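Local coordinates for CMP-sialic acid transporter 1 (Zea mays, PDB 6I1R), which probably carries CMP-sialic acid from the cytoplasm into the Golgi, and is captured here outward-facing with CMP bound, at residues B[5-10]-B[263-268]; B[192-197]-B[253-258]. The protein carries 5 engineered substitutions. One frame throughout, in Å; residues are numbered along the deposited sequence.

Interaction 1 of 2, residues B[5-10]-B[263-268]; sequences LVAALL and VYSTSM
S265 meets A7 and L10 where helix 259-279 lies against helix 3-24. The CA atoms of A7 and S265 are 5.7 Å apart, the closest such pair between 5-10 and 263-268. S265 points at the 5-10 segment. Its CB already makes contact: it sits 3.9 Å from CD2 of L10, and CG of the same leucine is only slightly farther off. It also lies near the carbonyl oxygen of A7. One bond further out, OG comes within 3.4 Å of the A7 CB methyl. The same OG is 3.1 Å from A7 O. A hydrogen bond to A7 O is possible but shared, because the one hydroxyl proton can also go to V261 O, one turn back in its own helix. OG stands beside its backbone N and anti to the carbonyl carbon (chi1 -60°), which keeps it within reach of both oxygens.

The protein is a nucleotide-sugar transporter of the DMT clan, built as a bundle of helices. Here two of those helices come close through small residues, an alanine and a serine, with a leucine beside them. L10 points toward 263-268. Its CG is anti to the backbone N (chi1 178°), and this brings the CD2 branch against S265 CB. Its neighbours outside the pair include T246 of helix 234-256, a helix that also packs on V6.

T11 adds a polar link at the same place: its OG1 lies within hydrogen-bonding reach of both A7 O and S265 O, and its single proton can serve only one at a time. On 263-268, S267 OG folds back on its own helix and donates to V263 O at 2.7 Å. V263 O also accepts the backbone N of S267.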
loop_
_atom_site.group_PDB
_atom_site.type_symbol
_atom_site.label_atom_id
_atom_site.label_comp_id
_atom_site.label_asym_id
_atom_site.label_seq_id
_atom_site.Cartn_x
_atom_site.Cartn_y
_atom_site.Cartn_z
ATOM N N LEU B 5 11.459 3.608 33.325
ATOM C CA LEU B 5 10.729 2.364 33.055
ATOM C C LEU B 5 9.678 2.611 31.965
ATOM O O LEU B 5 9.507 1.785 31.067
ATOM C CB LEU B 5 10.076 1.860 34.347
ATOM C CG LEU B 5 11.038 1.331 35.411
ATOM C CD1 LEU B 5 10.348 1.220 36.763
ATOM C CD2 LEU B 5 11.619 -0.015 35.001
ATOM N N VAL B 6 8.985 3.745 32.049
ATOM C CA VAL B 6 7.969 4.110 31.054
ATOM C C VAL B 6 8.664 4.283 29.697
ATOM O O VAL B 6 8.200 3.754 28.687
ATOM C CB VAL B 6 7.193 5.382 31.459
ATOM C CG1 VAL B 6 6.125 5.743 30.436
ATOM C CG2 VAL B 6 6.574 5.265 32.845
ATOM N N ALA B 7 9.783 5.006 29.695
ATOM C CA ALA B 7 10.559 5.275 28.478
ATOM C C ALA B 7 11.052 3.962 27.855
ATOM O O ALA B 7 11.029 3.806 26.632
ATOM C CB ALA B 7 11.714 6.193 28.799
ATOM N N ALA B 8 11.505 3.035 28.696
ATOM C CA ALA B 8 11.962 1.724 28.233
ATOM C C ALA B 8 10.779 0.936 27.660
ATOM O O ALA B 8 10.908 0.276 26.627
ATOM C CB ALA B 8 12.623 0.978 29.366
ATOM N N LEU B 9 9.635 1.012 28.337
ATOM C CA LEU B 9 8.425 0.308 27.910
ATOM C C LEU B 9 7.925 0.896 26.585
ATOM O O LEU B 9 7.476 0.156 25.711
ATOM C CB LEU B 9 7.361 0.421 29.008
ATOM C CG LEU B 9 6.039 -0.297 28.736
ATOM C CD1 LEU B 9 6.253 -1.792 28.541
ATOM C CD2 LEU B 9 5.047 -0.043 29.860
ATOM N N LEU B 10 8.003 2.217 26.444
ATOM C CA LEU B 10 7.629 2.878 25.191
ATOM C C LEU B 10 8.530 2.369 24.059
ATOM O O LEU B 10 8.052 2.119 22.958
ATOM C CB LEU B 10 7.744 4.398 25.353
ATOM C CG LEU B 10 7.428 5.228 24.108
ATOM C CD1 LEU B 10 6.044 4.903 23.567
ATOM C CD2 LEU B 10 7.542 6.715 24.408
ATOM N N VAL B 263 11.875 11.248 22.359
ATOM C CA VAL B 263 12.590 11.046 21.085
ATOM C C VAL B 263 13.778 10.092 21.281
ATOM O O VAL B 263 14.231 9.494 20.309
ATOM C CB VAL B 263 13.033 12.372 20.432
ATOM C CG1 VAL B 263 11.841 13.232 20.039
ATOM C CG2 VAL B 263 14.004 13.162 21.295
ATOM N N TYR B 264 14.292 9.943 22.503
ATOM C CA TYR B 264 15.299 8.904 22.753
ATOM C C TYR B 264 14.623 7.524 22.715
ATOM O O TYR B 264 15.191 6.581 22.172
ATOM C CB TYR B 264 16.055 9.155 24.063
ATOM C CG TYR B 264 17.353 9.906 23.895
ATOM C CD1 TYR B 264 18.537 9.239 23.622
ATOM C CD2 TYR B 264 17.403 11.287 23.998
ATOM C CE1 TYR B 264 19.734 9.919 23.462
ATOM C CE2 TYR B 264 18.591 11.984 23.842
ATOM C CZ TYR B 264 19.761 11.298 23.572
ATOM O OH TYR B 264 20.931 11.985 23.414
ATOM N N SER B 265 13.413 7.415 23.263
ATOM C CA SER B 265 12.661 6.150 23.246
ATOM C C SER B 265 12.332 5.745 21.805
ATOM O O SER B 265 12.550 4.597 21.413
ATOM C CB SER B 265 11.404 6.244 24.076
ATOM O OG SER B 265 11.704 6.546 25.429
ATOM N N THR B 266 11.805 6.699 21.039
ATOM C CA THR B 266 11.400 6.497 19.644
ATOM C C THR B 266 12.609 6.076 18.798
ATOM O O THR B 266 12.509 5.179 17.960
ATOM C CB THR B 266 10.787 7.775 19.054
ATOM O OG1 THR B 266 10.314 8.597 20.121
ATOM C CG2 THR B 266 9.651 7.498 18.095
ATOM N N SER B 267 13.734 6.750 19.017
ATOM C CA SER B 267 14.959 6.491 18.263
ATOM C C SER B 267 15.470 5.076 18.557
ATOM O O SER B 267 15.796 4.329 17.635
ATOM C CB SER B 267 16.009 7.529 18.569
ATOM O OG SER B 267 15.591 8.816 18.137
ATOM N N MET B 268 15.517 4.714 19.838
ATOM C CA MET B 268 16.032 3.406 20.262
ATOM C C MET B 268 15.078 2.290 19.815
ATOM O O MET B 268 15.502 1.144 19.649
ATOM C CB MET B 268 16.203 3.341 21.784
ATOM C CG MET B 268 17.249 4.298 22.328
ATOM S SD MET B 268 18.865 4.119 21.539
ATOM C CE MET B 268 19.523 5.767 21.789
#

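Interaction 2 of 2, residues B[192-197]-B[253-258]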
loop_
_atom_site.group_PDB
_atom_site.type_symbol
_atom_site.label_atom_id
_atom_site.label_comp_id
_atom_site.label_asym_id
_atom_site.label_seq_id
_atom_site.Cartn_x
_atom_site.Cartn_y
_atom_site.Cartn_z
ATOM N N TYR B 192 -5.564 12.139 33.264
ATOM C CA TYR B 192 -6.679 11.483 32.586
ATOM C C TYR B 192 -7.673 12.524 32.050
ATOM O O TYR B 192 -8.340 12.268 31.050
ATOM C CB TYR B 192 -7.360 10.488 33.530
ATOM C CG TYR B 192 -6.429 9.476 34.151
ATOM C CD1 TYR B 192 -5.603 8.689 33.365
ATOM C CD2 TYR B 192 -6.372 9.302 35.526
ATOM C CE1 TYR B 192 -4.743 7.757 33.925
ATOM C CE2 TYR B 192 -5.519 8.375 36.102
ATOM C CZ TYR B 192 -4.700 7.599 35.299
ATOM O OH TYR B 192 -3.855 6.683 35.856
ATOM N N TRP B 193 -7.778 13.679 32.704
ATOM C CA TRP B 193 -8.653 14.759 32.220
ATOM C C TRP B 193 -7.967 15.518 31.077
ATOM O O TRP B 193 -8.635 15.996 30.158
ATOM C CB TRP B 193 -9.061 15.694 33.369
ATOM C CG TRP B 193 -9.672 16.989 32.925
ATOM C CD1 TRP B 193 -9.194 18.243 33.174
ATOM C CD2 TRP B 193 -10.870 17.167 32.146
ATOM N NE1 TRP B 193 -10.011 19.186 32.613
ATOM C CE2 TRP B 193 -11.046 18.558 31.972
ATOM C CE3 TRP B 193 -11.809 16.295 31.581
ATOM C CZ2 TRP B 193 -12.120 19.088 31.259
ATOM C CZ3 TRP B 193 -12.870 16.820 30.876
ATOM C CH2 TRP B 193 -13.022 18.198 30.719
ATOM N N GLN B 194 -6.642 15.630 31.135
ATOM C CA GLN B 194 -5.883 16.279 30.064
ATOM C C GLN B 194 -5.965 15.406 28.805
ATOM O O GLN B 194 -6.223 15.907 27.706
ATOM C CB GLN B 194 -4.447 16.544 30.522
ATOM C CG GLN B 194 -4.357 17.591 31.626
ATOM C CD GLN B 194 -2.952 17.815 32.128
ATOM O OE1 GLN B 194 -2.200 16.875 32.377
ATOM N NE2 GLN B 194 -2.590 19.077 32.304
ATOM N N ASN B 195 -5.777 14.100 28.980
ATOM C CA ASN B 195 -5.948 13.133 27.898
ATOM C C ASN B 195 -7.352 13.261 27.294
ATOM O O ASN B 195 -7.494 13.324 26.076
ATOM C CB ASN B 195 -5.719 11.696 28.374
ATOM C CG ASN B 195 -4.273 11.389 28.699
ATOM O OD1 ASN B 195 -3.383 12.185 28.411
ATOM N ND2 ASN B 195 -4.031 10.236 29.299
ATOM N N VAL B 196 -8.378 13.298 28.146
ATOM C CA VAL B 196 -9.773 13.271 27.672
ATOM C C VAL B 196 -10.020 14.462 26.736
ATOM O O VAL B 196 -10.661 14.297 25.702
ATOM C CB VAL B 196 -10.779 13.238 28.841
ATOM C CG1 VAL B 196 -12.170 13.697 28.420
ATOM C CG2 VAL B 196 -10.852 11.858 29.480
ATOM N N GLN B 197 -9.510 15.641 27.086
ATOM C CA GLN B 197 -9.696 16.835 26.252
ATOM C C GLN B 197 -8.859 16.704 24.974
ATOM O O GLN B 197 -9.344 16.958 23.867
ATOM C CB GLN B 197 -9.265 18.104 26.988
ATOM C CG GLN B 197 -10.001 18.364 28.292
ATOM C CD GLN B 197 -9.201 19.295 29.167
ATOM O OE1 GLN B 197 -9.235 20.514 29.001
ATOM N NE2 GLN B 197 -8.450 18.722 30.092
ATOM N N LEU B 253 4.655 10.880 29.550
ATOM C CA LEU B 253 5.981 11.512 29.446
ATOM C C LEU B 253 5.838 13.015 29.174
ATOM O O LEU B 253 6.681 13.800 29.609
ATOM C CB LEU B 253 6.786 10.837 28.330
ATOM C CG LEU B 253 7.286 9.421 28.621
ATOM C CD1 LEU B 253 7.957 8.828 27.391
ATOM C CD2 LEU B 253 8.244 9.404 29.802
ATOM N N MET B 254 4.794 13.412 28.446
ATOM C CA MET B 254 4.512 14.836 28.235
ATOM C C MET B 254 4.232 15.505 29.588
ATOM O O MET B 254 4.550 16.679 29.769
ATOM C CB MET B 254 3.309 15.053 27.309
ATOM C CG MET B 254 3.510 14.563 25.884
ATOM S SD MET B 254 4.830 15.426 24.999
ATOM C CE MET B 254 6.226 14.362 25.367
ATOM N N LYS B 255 3.656 14.757 30.529
ATOM C CA LYS B 255 3.314 15.306 31.842
ATOM C C LYS B 255 4.518 15.186 32.787
ATOM O O LYS B 255 5.054 16.200 33.239
ATOM C CB LYS B 255 2.082 14.599 32.422
ATOM C CG LYS B 255 1.121 15.510 33.176
ATOM C CD LYS B 255 0.462 14.873 34.382
ATOM C CE LYS B 255 -0.786 15.591 34.851
ATOM N NZ LYS B 255 -0.654 17.066 34.770
ATOM N N TYR B 256 4.948 13.956 33.065
ATOM C CA TYR B 256 5.927 13.689 34.124
ATOM C C TYR B 256 7.347 13.549 33.556
ATOM O O TYR B 256 8.251 13.113 34.273
ATOM C CB TYR B 256 5.524 12.430 34.895
ATOM C CG TYR B 256 4.158 12.517 35.525
ATOM C CD1 TYR B 256 3.024 12.158 34.815
ATOM C CD2 TYR B 256 3.992 12.983 36.819
ATOM C CE1 TYR B 256 1.763 12.238 35.381
ATOM C CE2 TYR B 256 2.736 13.074 37.399
ATOM C CZ TYR B 256 1.616 12.701 36.677
ATOM O OH TYR B 256 0.373 12.789 37.233
ATOM N N SER B 257 7.564 13.909 32.294
ATOM C CA SER B 257 8.908 13.836 31.728
ATOM C C SER B 257 9.093 14.957 30.698
ATOM O O SER B 257 8.665 16.076 30.946
ATOM C CB SER B 257 9.170 12.472 31.151
ATOM O OG SER B 257 10.555 12.300 30.897
ATOM N N ASP B 258 9.738 14.668 29.568
ATOM C CA ASP B 258 9.944 15.675 28.531
ATOM C C ASP B 258 10.053 15.001 27.159
ATOM O O ASP B 258 10.226 13.787 27.062
ATOM C CB ASP B 258 11.185 16.523 28.820
ATOM C CG ASP B 258 12.435 15.714 29.114
ATOM O OD1 ASP B 258 12.731 14.788 28.334
ATOM O OD2 ASP B 258 13.106 16.023 30.121
#
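K255 reaches across to Q194, and this pair makes the whole contact between 253-258 and 192-197. The two CA atoms are 9.4 Å apart, so both side chains must span the gap. In sequence order, L253 and M254 come first and turn to other helices; M254 packs on T180 and M184 of helix 160-186. K255 follows, pointing at helix 191-216. Its chain is bent at chi2 and again at chi4 (-39°), and it crosses the Q194 side chain at about a right angle. NZ donates to Q194 OE1 at 2.9 Å. The ammonium sits above the amide's carbonyl plane, 37° out of it, and CE lies alongside at 3.1 Å from OE1. NZ also bonds D189 O, while Q194 NE2 bonds M184 O, so both polar ends of the amide are held. A methionine in place of K255 would probably leave Q194 OE1 and D189 O without this shared donor. The segment lies where one helix of the transporter bundle gives way to the next: helix 234-256 is followed closely by helix 259-279. Y256 and S257 lead into the link. D258 is the N-cap of helix 259-279, with OD1 accepting the backbone N of V261.

The two contacts have centres 16 Å apart and meet through L253. L10 CD2 of interaction 1 packs on L253 CD1 of interaction 2 at 3.7 Å, and V6 CG1 lies 4.3 Å from L253 CG. Helices 234-256 and 259-279 are consecutive in the chain. The first supplies 253-258 and the second supplies 263-268, so helices 3-24 and 191-216 are both joined to this successive pair. Interaction 1 stands back from the ligand, with the L10 side chain about 12 Å from the bound CMP. Helix 191-216, which bears Q194, lines the CMP pocket farther along with G202, F205, N206 and W209.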